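Local coordinates for protein choline dehydrogenase and related flavoproteins (Aspergillus oryzae, PDB 3Q9T) that oxidises formate, as a flavoprotein oxidase of the glucose-methanol-choline family that carries 8-formyl-FAD at its catalytic site, at residues T89-W101 against C199-F212. Residues are numbered along the deposited sequence; the frame is centred on the assembly and turned at random.
Sequences TLGGSSSLNYFTW and CCDTIYRGQRSGSF. With FAY ([(2R,3S,4R,5R)-5-(6-amino-9H-purin-9-yl)-3,4-dihydroxytetrahydrofuran-2-yl]methyl (2R,3S,4S)-5-(8-formyl-7-methyl-2,4-dioxo-3,4-dihydrobenzo[g]pteridin-10(2H)-yl)-2,3,4-trihydroxypentyl dihydrogen diphosphate), chain D.
Arg-208 leaves its backbone with CG opposite the main-chain N (chi1 176°) and turns about CG-CD (chi3 -70°), which brings its guanidinium to the CE1-CZ side of Phe-99, whose own CG lies opposite the carbonyl carbon. The two planes are 30° apart, and Phe-99 CE1 sits over the middle of the guanidinium, 3.2 Å from Arg-208 CZ. The opposite guanidinium face lies against Ser-95 O and the backbone of Leu-96. End-on, NH1 and NH2 of Arg-208 both donate to Asn-97 O, each at 3.1 Å; NH2 points at a lone pair of that oxygen, in the carbonyl plane, while NH1 comes from above the plane. With NE bonded to Ile-49 O, the buried group is fixed in its rotation. Ile-203 puts CD1 over a face of the Phe-99 ring, 3.6 Å from the centroid, a CH-pi contact.

Beyond the ring, Thr-202 N donates to Phe-99 O at 2.7 Å, and Thr-100 forms an antiparallel non-hydrogen-bonded pair with Asp-201, joining 100-101 to strand 195-204. At the other end, Ser-211 N gives Ser-94 OG a nearly straight bond of 3.0 Å, while that hydroxyl donates to Gly-91 O; Phe-212 presents its ring edge to Ser-95 OG.

The chain gripped by Arg-208 also binds the flavin. Asn-97 ND2 reaches ribityl O2' at 3.0 Å and also bonds Gln-555, Ser-93 N donates to phosphate oxygen O2A, and Thr-100 O accepts from flavin N3. Here 199-212 lies behind the FAD site of a GMC oxidoreductase, with the cofactor bound along 89-101 from diphosphate to isoalloxazine.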
loop_
_atom_site.group_PDB
_atom_site.type_symbol
_atom_site.label_atom_id
_atom_site.label_comp_id
_atom_site.label_asym_id
_atom_site.label_seq_id
_atom_site.Cartn_x
_atom_site.Cartn_y
_atom_site.Cartn_z
ATOM N N THR A 89 -15.671 -15.691 14.272
ATOM C CA THR A 89 -15.904 -16.944 14.976
ATOM C C THR A 89 -16.333 -16.622 16.394
ATOM O O THR A 89 -15.962 -15.580 16.933
ATOM C CB THR A 89 -14.636 -17.823 15.073
ATOM O OG1 THR A 89 -14.902 -18.962 15.912
ATOM C CG2 THR A 89 -13.466 -17.039 15.667
ATOM N N LEU A 90 -17.130 -17.495 16.999
ATOM C CA LEU A 90 -17.472 -17.308 18.405
ATOM C C LEU A 90 -16.141 -17.117 19.112
ATOM O O LEU A 90 -15.163 -17.821 18.813
ATOM C CB LEU A 90 -18.205 -18.529 18.970
ATOM C CG LEU A 90 -18.765 -18.354 20.387
ATOM C CD1 LEU A 90 -19.813 -17.233 20.444
ATOM C CD2 LEU A 90 -19.363 -19.648 20.893
ATOM N N GLY A 91 -16.085 -16.143 20.013
ATOM C CA GLY A 91 -14.835 -15.817 20.677
ATOM C C GLY A 91 -14.115 -14.676 19.984
ATOM O O GLY A 91 -13.211 -14.066 20.546
ATOM N N GLY A 92 -14.519 -14.383 18.756
ATOM C CA GLY A 92 -13.964 -13.259 18.034
ATOM C C GLY A 92 -12.452 -13.321 17.985
ATOM O O GLY A 92 -11.862 -14.379 17.757
ATOM N N SER A 93 -11.815 -12.191 18.228
ATOM C CA SER A 93 -10.361 -12.136 18.132
ATOM C C SER A 93 -9.635 -12.863 19.256
ATOM O O SER A 93 -8.449 -13.144 19.121
ATOM C CB SER A 93 -9.877 -10.694 18.016
ATOM O OG SER A 93 -10.359 -10.110 16.813
ATOM N N SER A 94 -10.324 -13.173 20.357
ATOM C CA SER A 94 -9.720 -14.023 21.401
ATOM C C SER A 94 -9.540 -15.477 20.910
ATOM O O SER A 94 -8.863 -16.286 21.540
ATOM C CB SER A 94 -10.545 -13.986 22.701
ATOM O OG SER A 94 -11.704 -14.809 22.612
ATOM N N SER A 95 -10.160 -15.799 19.783
ATOM C CA SER A 95 -9.988 -17.104 19.148
ATOM C C SER A 95 -8.829 -17.182 18.156
ATOM O O SER A 95 -8.492 -18.274 17.686
ATOM C CB SER A 95 -11.262 -17.508 18.424
ATOM O OG SER A 95 -12.272 -17.852 19.352
ATOM N N LEU A 96 -8.226 -16.051 17.807
ATOM C CA LEU A 96 -7.057 -16.120 16.928
ATOM C C LEU A 96 -5.859 -15.271 17.371
ATOM O O LEU A 96 -4.898 -15.129 16.613
ATOM C CB LEU A 96 -7.416 -15.855 15.450
ATOM C CG LEU A 96 -8.213 -14.631 14.993
ATOM C CD1 LEU A 96 -7.735 -13.318 15.603
ATOM C CD2 LEU A 96 -8.259 -14.536 13.453
ATOM N N ASN A 97 -5.911 -14.739 18.594
ATOM C CA ASN A 97 -4.864 -13.830 19.088
ATOM C C ASN A 97 -3.624 -14.552 19.613
ATOM O O ASN A 97 -3.567 -15.786 19.572
ATOM C CB ASN A 97 -5.421 -12.787 20.086
ATOM C CG ASN A 97 -5.667 -13.361 21.496
ATOM O OD1 ASN A 97 -5.224 -14.461 21.830
ATOM N ND2 ASN A 97 -6.365 -12.592 22.330
ATOM N N TYR A 98 -2.616 -13.795 20.061
ATOM C CA TYR A 98 -1.345 -14.408 20.481
ATOM C C TYR A 98 -1.142 -14.446 22.013
ATOM O O TYR A 98 -0.016 -14.377 22.533
ATOM C CB TYR A 98 -0.151 -13.802 19.707
ATOM C CG TYR A 98 -0.429 -13.785 18.217
ATOM C CD1 TYR A 98 -0.104 -12.682 17.436
ATOM C CD2 TYR A 98 -1.064 -14.869 17.599
ATOM C CE1 TYR A 98 -0.395 -12.655 16.078
ATOM C CE2 TYR A 98 -1.363 -14.853 16.242
ATOM C CZ TYR A 98 -1.026 -13.736 15.487
ATOM O OH TYR A 98 -1.326 -13.691 14.142
ATOM N N PHE A 99 -2.269 -14.534 22.712
ATOM C CA PHE A 99 -2.343 -15.108 24.058
ATOM C C PHE A 99 -1.897 -14.241 25.224
ATOM O O PHE A 99 -2.393 -14.425 26.335
ATOM C CB PHE A 99 -1.590 -16.442 24.107
ATOM C CG PHE A 99 -1.915 -17.343 22.983
ATOM C CD1 PHE A 99 -3.150 -17.996 22.933
ATOM C CD2 PHE A 99 -1.005 -17.555 21.964
ATOM C CE1 PHE A 99 -3.463 -18.858 21.882
ATOM C CE2 PHE A 99 -1.318 -18.408 20.902
ATOM C CZ PHE A 99 -2.560 -19.050 20.865
ATOM N N THR A 100 -0.958 -13.328 24.988
ATOM C CA THR A 100 -0.393 -12.537 26.075
ATOM C C THR A 100 -1.469 -11.861 26.918
ATOM O O THR A 100 -2.458 -11.336 26.403
ATOM C CB THR A 100 0.615 -11.490 25.604
ATOM O OG1 THR A 100 1.422 -12.026 24.545
ATOM C CG2 THR A 100 1.523 -11.100 26.765
ATOM N N TRP A 101 -1.267 -11.910 28.229
ATOM C CA TRP A 101 -2.242 -11.416 29.188
ATOM C C TRP A 101 -1.534 -10.455 30.106
ATOM O O TRP A 101 -0.768 -10.876 30.980
ATOM C CB TRP A 101 -2.813 -12.573 29.985
ATOM C CG TRP A 101 -3.848 -12.196 31.010
ATOM C CD1 TRP A 101 -3.626 -11.893 32.317
ATOM C CD2 TRP A 101 -5.273 -12.134 30.819
ATOM N NE1 TRP A 101 -4.818 -11.637 32.954
ATOM C CE2 TRP A 101 -5.844 -11.779 32.058
ATOM C CE3 TRP A 101 -6.116 -12.337 29.718
ATOM C CZ2 TRP A 101 -7.216 -11.618 32.230
ATOM C CZ3 TRP A 101 -7.477 -12.177 29.888
ATOM C CH2 TRP A 101 -8.018 -11.820 31.136
ATOM N N CYS A 199 5.980 -13.593 30.787
ATOM C CA CYS A 199 4.585 -13.230 30.516
ATOM C C CYS A 199 3.605 -14.340 30.838
ATOM O O CYS A 199 3.940 -15.529 30.767
ATOM C CB CYS A 199 4.394 -12.799 29.050
ATOM S SG CYS A 199 4.828 -14.034 27.825
ATOM N N CYS A 200 2.389 -13.943 31.193
ATOM C CA CYS A 200 1.288 -14.889 31.303
ATOM C C CYS A 200 0.496 -14.942 30.009
ATOM O O CYS A 200 0.613 -14.065 29.167
ATOM C CB CYS A 200 0.366 -14.528 32.461
ATOM S SG CYS A 200 1.161 -14.675 34.060
ATOM N N ASP A 201 -0.329 -15.966 29.872
ATOM C CA ASP A 201 -0.966 -16.231 28.610
ATOM C C ASP A 201 -2.347 -16.814 28.790
ATOM O O ASP A 201 -2.619 -17.474 29.788
ATOM C CB ASP A 201 -0.116 -17.211 27.820
ATOM C CG ASP A 201 1.108 -16.567 27.241
ATOM O OD1 ASP A 201 2.208 -16.759 27.799
ATOM O OD2 ASP A 201 0.957 -15.852 26.225
ATOM N N THR A 202 -3.208 -16.588 27.803
ATOM C CA THR A 202 -4.497 -17.283 27.748
ATOM C C THR A 202 -4.287 -18.668 27.133
ATOM O O THR A 202 -4.932 -19.049 26.137
ATOM C CB THR A 202 -5.574 -16.480 26.993
ATOM O OG1 THR A 202 -5.030 -15.963 25.765
ATOM C CG2 THR A 202 -6.085 -15.316 27.874
ATOM N N ILE A 203 -3.359 -19.402 27.744
ATOM C CA ILE A 203 -3.075 -20.796 27.404
ATOM C C ILE A 203 -2.975 -21.605 28.703
ATOM O O ILE A 203 -2.441 -21.123 29.705
ATOM C CB ILE A 203 -1.752 -20.917 26.623
ATOM C CG1 ILE A 203 -1.838 -20.109 25.308
ATOM C CG2 ILE A 203 -1.429 -22.379 26.355
ATOM C CD1 ILE A 203 -0.523 -19.931 24.578
ATOM N N TYR A 204 -3.515 -22.818 28.697
ATOM C CA TYR A 204 -3.380 -23.710 29.843
ATOM C C TYR A 204 -3.457 -25.148 29.380
ATOM O O TYR A 204 -4.338 -25.513 28.591
ATOM C CB TYR A 204 -4.435 -23.425 30.913
ATOM C CG TYR A 204 -4.259 -24.226 32.187
ATOM C CD1 TYR A 204 -3.057 -24.200 32.885
ATOM C CD2 TYR A 204 -5.301 -24.993 32.705
ATOM C CE1 TYR A 204 -2.885 -24.929 34.050
ATOM C CE2 TYR A 204 -5.141 -25.726 33.874
ATOM C CZ TYR A 204 -3.932 -25.686 34.540
ATOM O OH TYR A 204 -3.762 -26.396 35.700
ATOM N N ARG A 205 -2.525 -25.958 29.870
ATOM C CA ARG A 205 -2.359 -27.312 29.368
ATOM C C ARG A 205 -2.428 -27.307 27.856
ATOM O O ARG A 205 -3.175 -28.092 27.265
ATOM C CB ARG A 205 -3.440 -28.225 29.944
ATOM C CG ARG A 205 -3.237 -28.566 31.420
ATOM C CD ARG A 205 -4.452 -29.295 31.958
ATOM N NE ARG A 205 -4.108 -30.522 32.674
ATOM C CZ ARG A 205 -4.039 -31.731 32.119
ATOM N NH1 ARG A 205 -4.283 -31.895 30.822
ATOM N NH2 ARG A 205 -3.722 -32.782 32.865
ATOM N N GLY A 206 -1.667 -26.403 27.234
ATOM C CA GLY A 206 -1.524 -26.364 25.780
ATOM C C GLY A 206 -2.817 -26.203 24.988
ATOM O O GLY A 206 -2.906 -26.570 23.822
ATOM N N GLN A 207 -3.836 -25.657 25.626
ATOM C CA GLN A 207 -5.071 -25.349 24.928
ATOM C C GLN A 207 -5.320 -23.854 25.012
ATOM O O GLN A 207 -5.055 -23.245 26.043
ATOM C CB GLN A 207 -6.249 -26.121 25.545
ATOM C CG GLN A 207 -6.222 -27.632 25.293
ATOM C CD GLN A 207 -7.328 -28.089 24.359
ATOM O OE1 GLN A 207 -7.115 -28.946 23.494
ATOM N NE2 GLN A 207 -8.521 -27.517 24.525
ATOM N N ARG A 208 -5.837 -23.266 23.936
ATOM C CA ARG A 208 -6.214 -21.860 23.954
ATOM C C ARG A 208 -7.401 -21.588 24.878
ATOM O O ARG A 208 -8.354 -22.347 24.907
ATOM C CB ARG A 208 -6.580 -21.373 22.550
ATOM C CG ARG A 208 -7.070 -19.917 22.530
ATOM C CD ARG A 208 -7.705 -19.543 21.183
ATOM N NE ARG A 208 -6.724 -19.450 20.100
ATOM C CZ ARG A 208 -5.956 -18.381 19.873
ATOM N NH1 ARG A 208 -6.049 -17.302 20.656
ATOM N NH2 ARG A 208 -5.114 -18.380 18.847
ATOM N N SER A 209 -7.345 -20.475 25.598
ATOM C CA SER A 209 -8.459 -20.021 26.425
ATOM C C SER A 209 -9.134 -18.834 25.755
ATOM O O SER A 209 -8.677 -17.694 25.900
ATOM C CB SER A 209 -7.968 -19.589 27.812
ATOM O OG SER A 209 -7.173 -20.592 28.415
ATOM N N GLY A 210 -10.209 -19.110 25.021
ATOM C CA GLY A 210 -10.991 -18.086 24.354
ATOM C C GLY A 210 -12.254 -17.696 25.106
ATOM O O GLY A 210 -12.696 -18.404 26.020
ATOM N N SER A 211 -12.840 -16.567 24.713
ATOM C CA SER A 211 -14.023 -16.034 25.384
ATOM C C SER A 211 -15.244 -16.963 25.243
ATOM O O SER A 211 -16.212 -16.851 26.001
ATOM C CB SER A 211 -14.332 -14.616 24.876
ATOM O OG SER A 211 -15.001 -14.630 23.615
ATOM N N PHE A 212 -15.190 -17.886 24.283
ATOM C CA PHE A 212 -16.252 -18.887 24.116
ATOM C C PHE A 212 -16.418 -19.768 25.360
ATOM O O PHE A 212 -17.447 -20.417 25.542
ATOM C CB PHE A 212 -15.991 -19.759 22.891
ATOM C CG PHE A 212 -14.590 -20.300 22.823
ATOM C CD1 PHE A 212 -13.679 -19.783 21.912
ATOM C CD2 PHE A 212 -14.181 -21.314 23.675
ATOM C CE1 PHE A 212 -12.385 -20.279 21.843
ATOM C CE2 PHE A 212 -12.881 -21.806 23.627
ATOM C CZ PHE A 212 -11.984 -21.293 22.710
HETATM P P FAY D . -13.353 -7.319 21.078
HETATM N N1 FAY D . -4.271 -8.796 22.671
HETATM C C2 FAY D . -3.554 -9.348 23.730
HETATM O O2 FAY D . -3.816 -9.028 24.883
HETATM N N3 FAY D . -2.910 -10.555 23.557
HETATM C C4 FAY D . -2.488 -10.902 22.298
HETATM O O4 FAY D . -1.382 -11.465 22.198
HETATM N N5 FAY D . -2.807 -10.689 19.943
HETATM C C6 FAY D . -3.416 -10.944 17.688
HETATM C C7 FAY D . -4.298 -10.756 16.638
HETATM C C8 FAY D . -5.454 -9.996 16.839
HETATM O O8 FAY D . -7.567 -9.491 15.962
HETATM C C9 FAY D . -5.766 -9.541 18.127
HETATM P PA FAY D . -13.732 -9.083 18.898
HETATM C "C1'" FAY D . -6.345 -8.287 20.722
HETATM C C10 FAY D . -4.085 -9.267 21.392
HETATM N N10 FAY D . -5.044 -9.028 20.404
HETATM N N1A FAY D . -22.334 -9.354 12.150
HETATM O O1A FAY D . -13.182 -9.056 17.511
HETATM C C1B FAY D . -18.380 -10.316 15.468
HETATM O O1P FAY D . -14.400 -7.971 21.948
HETATM C "C2'" FAY D . -7.412 -9.229 21.326
HETATM O "O2'" FAY D . -7.417 -10.389 20.573
HETATM C C2A FAY D . -22.243 -10.370 13.083
HETATM O O2A FAY D . -13.055 -10.065 19.804
HETATM C C2B FAY D . -16.991 -10.822 15.121
HETATM O O2B FAY D . -17.005 -11.998 14.332
HETATM O O2P FAY D . -13.374 -5.810 21.236
HETATM C "C3'" FAY D . -8.889 -8.776 21.572
HETATM O "O3'" FAY D . -9.888 -9.749 21.275
HETATM N N3A FAY D . -21.121 -10.488 13.886
HETATM C C3B FAY D . -16.420 -11.092 16.495
HETATM O O3B FAY D . -16.860 -12.357 16.923
HETATM O O3P FAY D . -13.669 -7.620 19.526
HETATM C "C4'" FAY D . -9.300 -7.495 20.890
HETATM O "O4'" FAY D . -8.284 -6.547 21.206
HETATM C C4A FAY D . -20.107 -9.595 13.759
HETATM C C4B FAY D . -17.099 -10.070 17.373
HETATM O O4B FAY D . -18.193 -9.554 16.634
HETATM C C4X FAY D . -3.085 -10.240 21.209
HETATM C "C5'" FAY D . -10.698 -7.037 21.372
HETATM O "O5'" FAY D . -11.839 -7.905 21.311
HETATM C C5A FAY D . -20.185 -8.559 12.832
HETATM C C5B FAY D . -16.143 -8.967 17.781
HETATM O O5B FAY D . -15.309 -9.472 18.794
HETATM C C5X FAY D . -3.627 -10.303 18.905
HETATM C C6A FAY D . -21.305 -8.438 12.013
HETATM N N6A FAY D . -21.337 -7.503 11.053
HETATM N N7A FAY D . -19.053 -7.830 12.927
HETATM C C7M FAY D . -3.878 -11.222 15.264
HETATM C C8A FAY D . -18.267 -8.360 13.889
HETATM C C8M FAY D . -6.547 -10.133 15.850
HETATM C C9A FAY D . -4.840 -9.643 19.163
HETATM N N9A FAY D . -18.903 -9.451 14.404
HETATM O O HOH W 1 -6.525 -16.439 23.532
HETATM O O HOH W 2 2.801 -14.567 25.112
HETATM O O HOH W 3 1.861 -11.132 31.131
#